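Local coordinates for protein putative ferredoxin (Rhodopseudomonas palustris, PDB 4ID8) that carries a [3Fe-4S] cluster as a small ferredoxin associated with the cytochrome P450 CYP194A4, to which it probably passes electrons, at residues L5-Q15 / E61-D69. Sequence-based numbering, arbitrary orientation.
Sequences LTIHVDQDKCQ and ENAIDITED. With F3S (Fe3-s4 cluster), chain B.
Thr6 and Thr67 form a hydrogen-bonded pair of the two-stranded antiparallel sheet joining the chain termini, as in single-cluster ferredoxins; His8 and Asp65 form the next. Asp10 N prolongs the ladder with a nearly straight bond to Ala63 O (2.8 Å, 179°). On one face the threonine hydroxyls meet, OG1 to OG1 at 2.8 Å; both sit between backbone N and carbonyl carbon (chi1 81° and 75°), which brings them together. Further along this face, Asp65 OD2 lies in the imidazole plane at its edge, 3.3 Å from His8 CD2, while His8 ND1 is hydrogen-bonded to Glu38 OE2.

The other face is apolar. Ile7 CD1 packs alongside Ile66 CG1 at 3.7 Å. Val9 CG1 reaches cluster sulfur S3 at 3.8 Å, and Phe28 covers this end.

In the loop, Cys14 SG binds iron FE1 at 2.3 Å. The aliphatic part of Glu61 runs past Lys13 O, and its carboxylate carbon lies 3.5 Å from Gln15 CG. Shortening this side chain to alanine would probably leave Gln15 CG, His17 and cluster sulfur S2 without the group packed against them. Pairing up to Asp10, with Cys14 N bonded to Asp10 O and an Asx turn from Asp12 N to Asp10 OD2, probably helps to hold the cysteine loop; Val9 and Glu61 place carbon against S3 and S2, which probably limits water there and could influence the cluster's potential.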
ATOM      1  N   LEU A   5       4.014   7.371  10.595  1.00 20.58           N
ATOM      2  CA  LEU A   5       3.768   6.822   9.183  1.00 22.03           C
ATOM      3  C   LEU A   5       2.384   6.258   8.876  1.00 22.34           C
ATOM      4  O   LEU A   5       1.893   5.382   9.570  1.00 22.52           O
ATOM      5  CB  LEU A   5       4.806   5.806   8.709  1.00 22.68           C
ATOM      6  CG  LEU A   5       6.318   6.071   8.744  1.00 24.69           C
ATOM      7  CD1 LEU A   5       6.961   4.909   8.148  1.00 24.36           C
ATOM      8  CD2 LEU A   5       6.679   7.266   7.903  1.00 26.53           C
ATOM      9  N   THR A   6       1.758   6.790   7.817  1.00 23.96           N
ATOM     10  CA  THR A   6       0.491   6.255   7.227  1.00 23.82           C
ATOM     11  C   THR A   6       0.652   5.988   5.721  1.00 24.69           C
ATOM     12  O   THR A   6       1.524   6.587   5.064  1.00 25.08           O
ATOM     13  CB  THR A   6      -0.782   7.128   7.516  1.00 23.23           C
ATOM     14  OG1 THR A   6      -0.860   8.247   6.628  1.00 23.79           O
ATOM     15  CG2 THR A   6      -0.807   7.639   8.925  1.00 22.83           C
ATOM     16  N   ILE A   7      -0.177   5.076   5.198  1.00 25.31           N
ATOM     17  CA  ILE A   7      -0.169   4.671   3.792  1.00 25.13           C
ATOM     18  C   ILE A   7      -1.414   5.145   3.103  1.00 24.16           C
ATOM     19  O   ILE A   7      -2.471   5.105   3.694  1.00 24.49           O
ATOM     20  CB  ILE A   7      -0.342   3.187   3.651  1.00 25.83           C
ATOM     21  CG1 ILE A   7       0.753   2.404   4.308  1.00 27.43           C
ATOM     22  CG2 ILE A   7      -0.301   2.834   2.197  1.00 27.46           C
ATOM     23  CD1 ILE A   7       1.951   2.244   3.369  1.00 28.54           C
ATOM     24  N   HIS A   8      -1.301   5.556   1.851  1.00 22.89           N
ATOM     25  CA  HIS A   8      -2.477   5.790   1.015  1.00 22.70           C
ATOM     26  C   HIS A   8      -2.278   5.231  -0.381  1.00 21.74           C
ATOM     27  O   HIS A   8      -1.237   5.416  -0.981  1.00 22.66           O
ATOM     28  CB  HIS A   8      -2.756   7.296   0.966  1.00 22.57           C
ATOM     29  CG  HIS A   8      -3.786   7.714  -0.037  1.00 21.34           C
ATOM     30  ND1 HIS A   8      -5.106   7.310   0.031  1.00 19.88           N
ATOM     31  CD2 HIS A   8      -3.697   8.544  -1.103  1.00 20.41           C
ATOM     32  CE1 HIS A   8      -5.770   7.837  -0.992  1.00 22.12           C
ATOM     33  NE2 HIS A   8      -4.934   8.583  -1.699  1.00 21.58           N
ATOM     34  N   VAL A   9      -3.281   4.572  -0.936  1.00 21.90           N
ATOM     35  CA  VAL A   9      -3.230   4.226  -2.368  1.00 20.05           C
ATOM     36  C   VAL A   9      -4.082   5.161  -3.150  1.00 21.26           C
ATOM     37  O   VAL A   9      -5.266   5.302  -2.876  1.00 23.32           O
ATOM     38  CB  VAL A   9      -3.775   2.811  -2.610  1.00 20.07           C
ATOM     39  CG1 VAL A   9      -3.661   2.435  -4.083  1.00 16.77           C
ATOM     40  CG2 VAL A   9      -3.080   1.806  -1.693  1.00 16.22           C
ATOM     41  N   ASP A  10      -3.533   5.797  -4.158  1.00 22.34           N
ATOM     42  CA  ASP A  10      -4.339   6.674  -5.014  1.00 23.12           C
ATOM     43  C   ASP A  10      -5.125   5.818  -5.996  1.00 24.11           C
ATOM     44  O   ASP A  10      -4.553   5.114  -6.815  1.00 23.79           O
ATOM     45  CB  ASP A  10      -3.397   7.615  -5.754  1.00 23.34           C
ATOM     46  CG  ASP A  10      -4.112   8.621  -6.666  1.00 26.12           C
ATOM     47  OD1 ASP A  10      -3.516   9.694  -6.879  1.00 29.33           O
ATOM     48  OD2 ASP A  10      -5.212   8.363  -7.200  1.00 26.69           O
ATOM     49  N   GLN A  11      -6.437   5.885  -5.929  1.00 25.53           N
ATOM     50  CA  GLN A  11      -7.257   5.013  -6.708  1.00 27.42           C
ATOM     51  C   GLN A  11      -7.141   5.274  -8.193  1.00 29.23           C
ATOM     52  O   GLN A  11      -7.290   4.360  -9.010  1.00 28.50           O
ATOM     53  CB  GLN A  11      -8.697   5.139  -6.254  1.00 27.97           C
ATOM     54  CG  GLN A  11      -8.960   4.551  -4.868  1.00 30.12           C
ATOM     55  CD  GLN A  11      -8.371   3.152  -4.712  1.00 33.92           C
ATOM     56  OE1 GLN A  11      -8.803   2.199  -5.343  1.00 36.76           O
ATOM     57  NE2 GLN A  11      -7.374   3.032  -3.862  1.00 36.56           N
ATOM     58  N   ASP A  12      -6.871   6.522  -8.566  1.00 31.21           N
ATOM     59  CA  ASP A  12      -6.702   6.805  -9.973  1.00 32.79           C
ATOM     60  C   ASP A  12      -5.428   6.224 -10.596  1.00 32.16           C
ATOM     61  O   ASP A  12      -5.450   5.741 -11.748  1.00 31.46           O
ATOM     62  CB  ASP A  12      -6.874   8.289 -10.264  1.00 35.32           C
ATOM     63  CG  ASP A  12      -8.346   8.732 -10.175  1.00 39.40           C
ATOM     64  OD1 ASP A  12      -9.228   8.007 -10.685  1.00 43.03           O
ATOM     65  OD2 ASP A  12      -8.619   9.811  -9.587  1.00 47.22           O
ATOM     66  N   LYS A  13      -4.351   6.218  -9.821  1.00 30.87           N
ATOM     67  CA  LYS A  13      -3.120   5.582 -10.245  1.00 29.36           C
ATOM     68  C   LYS A  13      -3.120   4.049 -10.198  1.00 28.23           C
ATOM     69  O   LYS A  13      -2.587   3.428 -11.089  1.00 29.34           O
ATOM     70  CB  LYS A  13      -1.953   6.161  -9.467  1.00 29.24           C
ATOM     71  CG  LYS A  13      -1.808   7.642  -9.703  1.00 31.99           C
ATOM     72  CD  LYS A  13      -1.050   8.240  -8.587  1.00 35.43           C
ATOM     73  CE  LYS A  13      -0.026   9.205  -9.092  1.00 41.12           C
ATOM     74  NZ  LYS A  13      -0.282  10.593  -8.634  1.00 41.92           N
ATOM     75  N   CYS A  14      -3.721   3.428  -9.186  1.00 26.46           N
ATOM     76  CA  CYS A  14      -3.774   1.946  -9.080  1.00 24.53           C
ATOM     77  C   CYS A  14      -4.281   1.246 -10.341  1.00 23.73           C
ATOM     78  O   CYS A  14      -5.358   1.521 -10.786  1.00 24.51           O
ATOM     79  CB  CYS A  14      -4.661   1.526  -7.904  1.00 23.44           C
ATOM     80  SG  CYS A  14      -4.438  -0.200  -7.534  1.00 24.64           S
ATOM     81  N   GLN A  15      -3.507   0.340 -10.914  1.00 23.81           N
ATOM     82  CA  GLN A  15      -3.975  -0.524 -12.026  1.00 22.49           C
ATOM     83  C   GLN A  15      -4.063  -2.015 -11.581  1.00 20.89           C
ATOM     84  O   GLN A  15      -4.030  -2.930 -12.403  1.00 19.55           O
ATOM     85  CB  GLN A  15      -3.028  -0.410 -13.229  1.00 23.56           C
ATOM     86  CG  GLN A  15      -2.884   0.965 -13.920  1.00 25.39           C
ATOM     87  CD  GLN A  15      -4.201   1.627 -14.170  1.00 34.09           C
ATOM     88  OE1 GLN A  15      -4.354   2.822 -13.911  1.00 38.91           O
ATOM     89  NE2 GLN A  15      -5.184   0.864 -14.639  1.00 33.82           N
ATOM     90  N   GLU A  61       2.936   1.793 -10.780  1.00 28.90           N
ATOM     91  CA  GLU A  61       2.110   2.941 -11.148  1.00 29.30           C
ATOM     92  C   GLU A  61       2.358   4.182 -10.285  1.00 30.55           C
ATOM     93  O   GLU A  61       1.745   5.278 -10.510  1.00 30.80           O
ATOM     94  CB  GLU A  61       0.649   2.555 -11.077  1.00 28.03           C
ATOM     95  CG  GLU A  61       0.252   1.335 -11.919  1.00 30.57           C
ATOM     96  CD  GLU A  61       0.585   1.445 -13.449  1.00 33.35           C
ATOM     97  OE1 GLU A  61       0.774   0.387 -14.124  1.00 32.55           O
ATOM     98  OE2 GLU A  61       0.669   2.584 -13.978  1.00 34.53           O
ATOM     99  N   ASN A  62       3.258   4.002  -9.309  1.00 30.29           N
ATOM    100  CA  ASN A  62       3.596   5.008  -8.283  1.00 31.07           C
ATOM    101  C   ASN A  62       2.379   5.519  -7.552  1.00 29.70           C
ATOM    102  O   ASN A  62       2.237   6.704  -7.264  1.00 28.72           O
ATOM    103  CB  ASN A  62       4.522   6.123  -8.834  1.00 31.99           C
ATOM    104  CG  ASN A  62       5.918   5.563  -9.243  1.00 36.44           C
ATOM    105  OD1 ASN A  62       6.522   4.662  -8.566  1.00 39.92           O
ATOM    106  ND2 ASN A  62       6.410   6.052 -10.367  1.00 39.34           N
ATOM    107  N   ALA A  63       1.507   4.563  -7.261  1.00 29.02           N
ATOM    108  CA  ALA A  63       0.182   4.809  -6.707  1.00 27.94           C
ATOM    109  C   ALA A  63       0.181   4.976  -5.183  1.00 27.33           C
ATOM    110  O   ALA A  63      -0.785   5.485  -4.657  1.00 27.25           O
ATOM    111  CB  ALA A  63      -0.762   3.693  -7.106  1.00 27.75           C
ATOM    112  N   ILE A  64       1.260   4.587  -4.497  1.00 26.35           N
ATOM    113  CA  ILE A  64       1.293   4.600  -3.035  1.00 26.63           C
ATOM    114  C   ILE A  64       2.025   5.842  -2.440  1.00 27.57           C
ATOM    115  O   ILE A  64       3.170   6.107  -2.764  1.00 27.77           O
ATOM    116  CB  ILE A  64       1.893   3.263  -2.452  1.00 25.60           C
ATOM    117  CG1 ILE A  64       1.086   2.043  -2.951  1.00 26.20           C
ATOM    118  CG2 ILE A  64       1.994   3.310  -0.885  1.00 23.94           C
ATOM    119  CD1 ILE A  64       1.769   0.664  -2.805  1.00 21.07           C
ATOM    120  N   ASP A  65       1.363   6.563  -1.534  1.00 29.16           N
ATOM    121  CA  ASP A  65       1.991   7.630  -0.763  1.00 30.53           C
ATOM    122  C   ASP A  65       2.225   7.202   0.648  1.00 30.41           C
ATOM    123  O   ASP A  65       1.349   6.625   1.256  1.00 30.68           O
ATOM    124  CB  ASP A  65       1.043   8.784  -0.583  1.00 31.72           C
ATOM    125  CG  ASP A  65       0.539   9.321  -1.855  1.00 34.00           C
ATOM    126  OD1 ASP A  65       1.411   9.505  -2.730  1.00 34.15           O
ATOM    127  OD2 ASP A  65      -0.718   9.573  -1.934  1.00 38.34           O
ATOM    128  N   ILE A  66       3.379   7.524   1.199  1.00 30.11           N
ATOM    129  CA  ILE A  66       3.568   7.308   2.606  1.00 31.09           C
ATOM    130  C   ILE A  66       3.709   8.688   3.227  1.00 32.27           C
ATOM    131  O   ILE A  66       4.525   9.475   2.764  1.00 32.41           O
ATOM    132  CB  ILE A  66       4.771   6.391   2.854  1.00 30.77           C
ATOM    133  CG1 ILE A  66       4.388   4.970   2.547  1.00 30.28           C
ATOM    134  CG2 ILE A  66       5.232   6.422   4.296  1.00 29.61           C
ATOM    135  CD1 ILE A  66       5.547   4.144   2.334  1.00 33.86           C
ATOM    136  N   THR A  67       2.879   9.008   4.216  1.00 32.88           N
ATOM    137  CA  THR A  67       3.066  10.243   4.982  1.00 34.45           C
ATOM    138  C   THR A  67       3.967  10.002   6.203  1.00 35.40           C
ATOM    139  O   THR A  67       3.920   8.950   6.827  1.00 34.42           O
ATOM    140  CB  THR A  67       1.752  10.862   5.502  1.00 34.27           C
ATOM    141  OG1 THR A  67       1.287  10.085   6.618  1.00 36.60           O
ATOM    142  CG2 THR A  67       0.686  10.969   4.421  1.00 32.68           C
ATOM    143  N   GLU A  68       4.787  10.997   6.528  1.00 37.92           N
ATOM    144  CA  GLU A  68       5.671  10.909   7.676  1.00 40.58           C
ATOM    145  C   GLU A  68       5.336  12.047   8.612  1.00 42.20           C
ATOM    146  O   GLU A  68       5.250  13.209   8.169  1.00 42.41           O
ATOM    147  CB  GLU A  68       7.112  11.034   7.217  1.00 41.33           C
ATOM    148  CG  GLU A  68       8.025   9.869   7.653  1.00 44.42           C
ATOM    149  CD  GLU A  68       9.502  10.068   7.293  1.00 47.95           C
ATOM    150  OE1 GLU A  68      10.086   9.249   6.526  1.00 46.31           O
ATOM    151  OE2 GLU A  68      10.073  11.059   7.808  1.00 51.32           O
ATOM    152  N   ASP A  69       5.106  11.715   9.895  1.00 44.01           N
ATOM    153  CA  ASP A  69       4.909  12.742  10.960  1.00 44.86           C
ATOM    154  C   ASP A  69       5.761  12.635  12.246  1.00 46.08           C
ATOM    155  O   ASP A  69       5.478  11.823  13.144  1.00 47.49           O
ATOM    156  CB  ASP A  69       3.431  12.911  11.268  1.00 44.68           C
ATOM    157  CG  ASP A  69       2.716  13.595  10.151  1.00 43.66           C
ATOM    158  OD1 ASP A  69       2.983  14.789   9.964  1.00 47.96           O
ATOM    159  OD2 ASP A  69       1.933  12.954   9.432  1.00 42.96           O
TER
HETATM  160 FE1  F3S B 101      -2.282  -0.980  -7.226  1.00 23.42          FE
HETATM  161 FE3  F3S B 101      -0.862  -2.170  -5.450  1.00 21.93          FE
HETATM  162 FE4  F3S B 101       0.260  -0.598  -7.118  1.00 25.64          FE
HETATM  163  S1  F3S B 101      -2.544  -3.078  -6.567  1.00 22.70           S
HETATM  164  S2  F3S B 101      -0.977  -0.819  -9.013  1.00 29.50           S
HETATM  165  S3  F3S B 101      -1.166  -0.053  -5.587  1.00 24.69           S
HETATM  166  S4  F3S B 101       1.037  -2.587  -6.558  1.00 26.67           S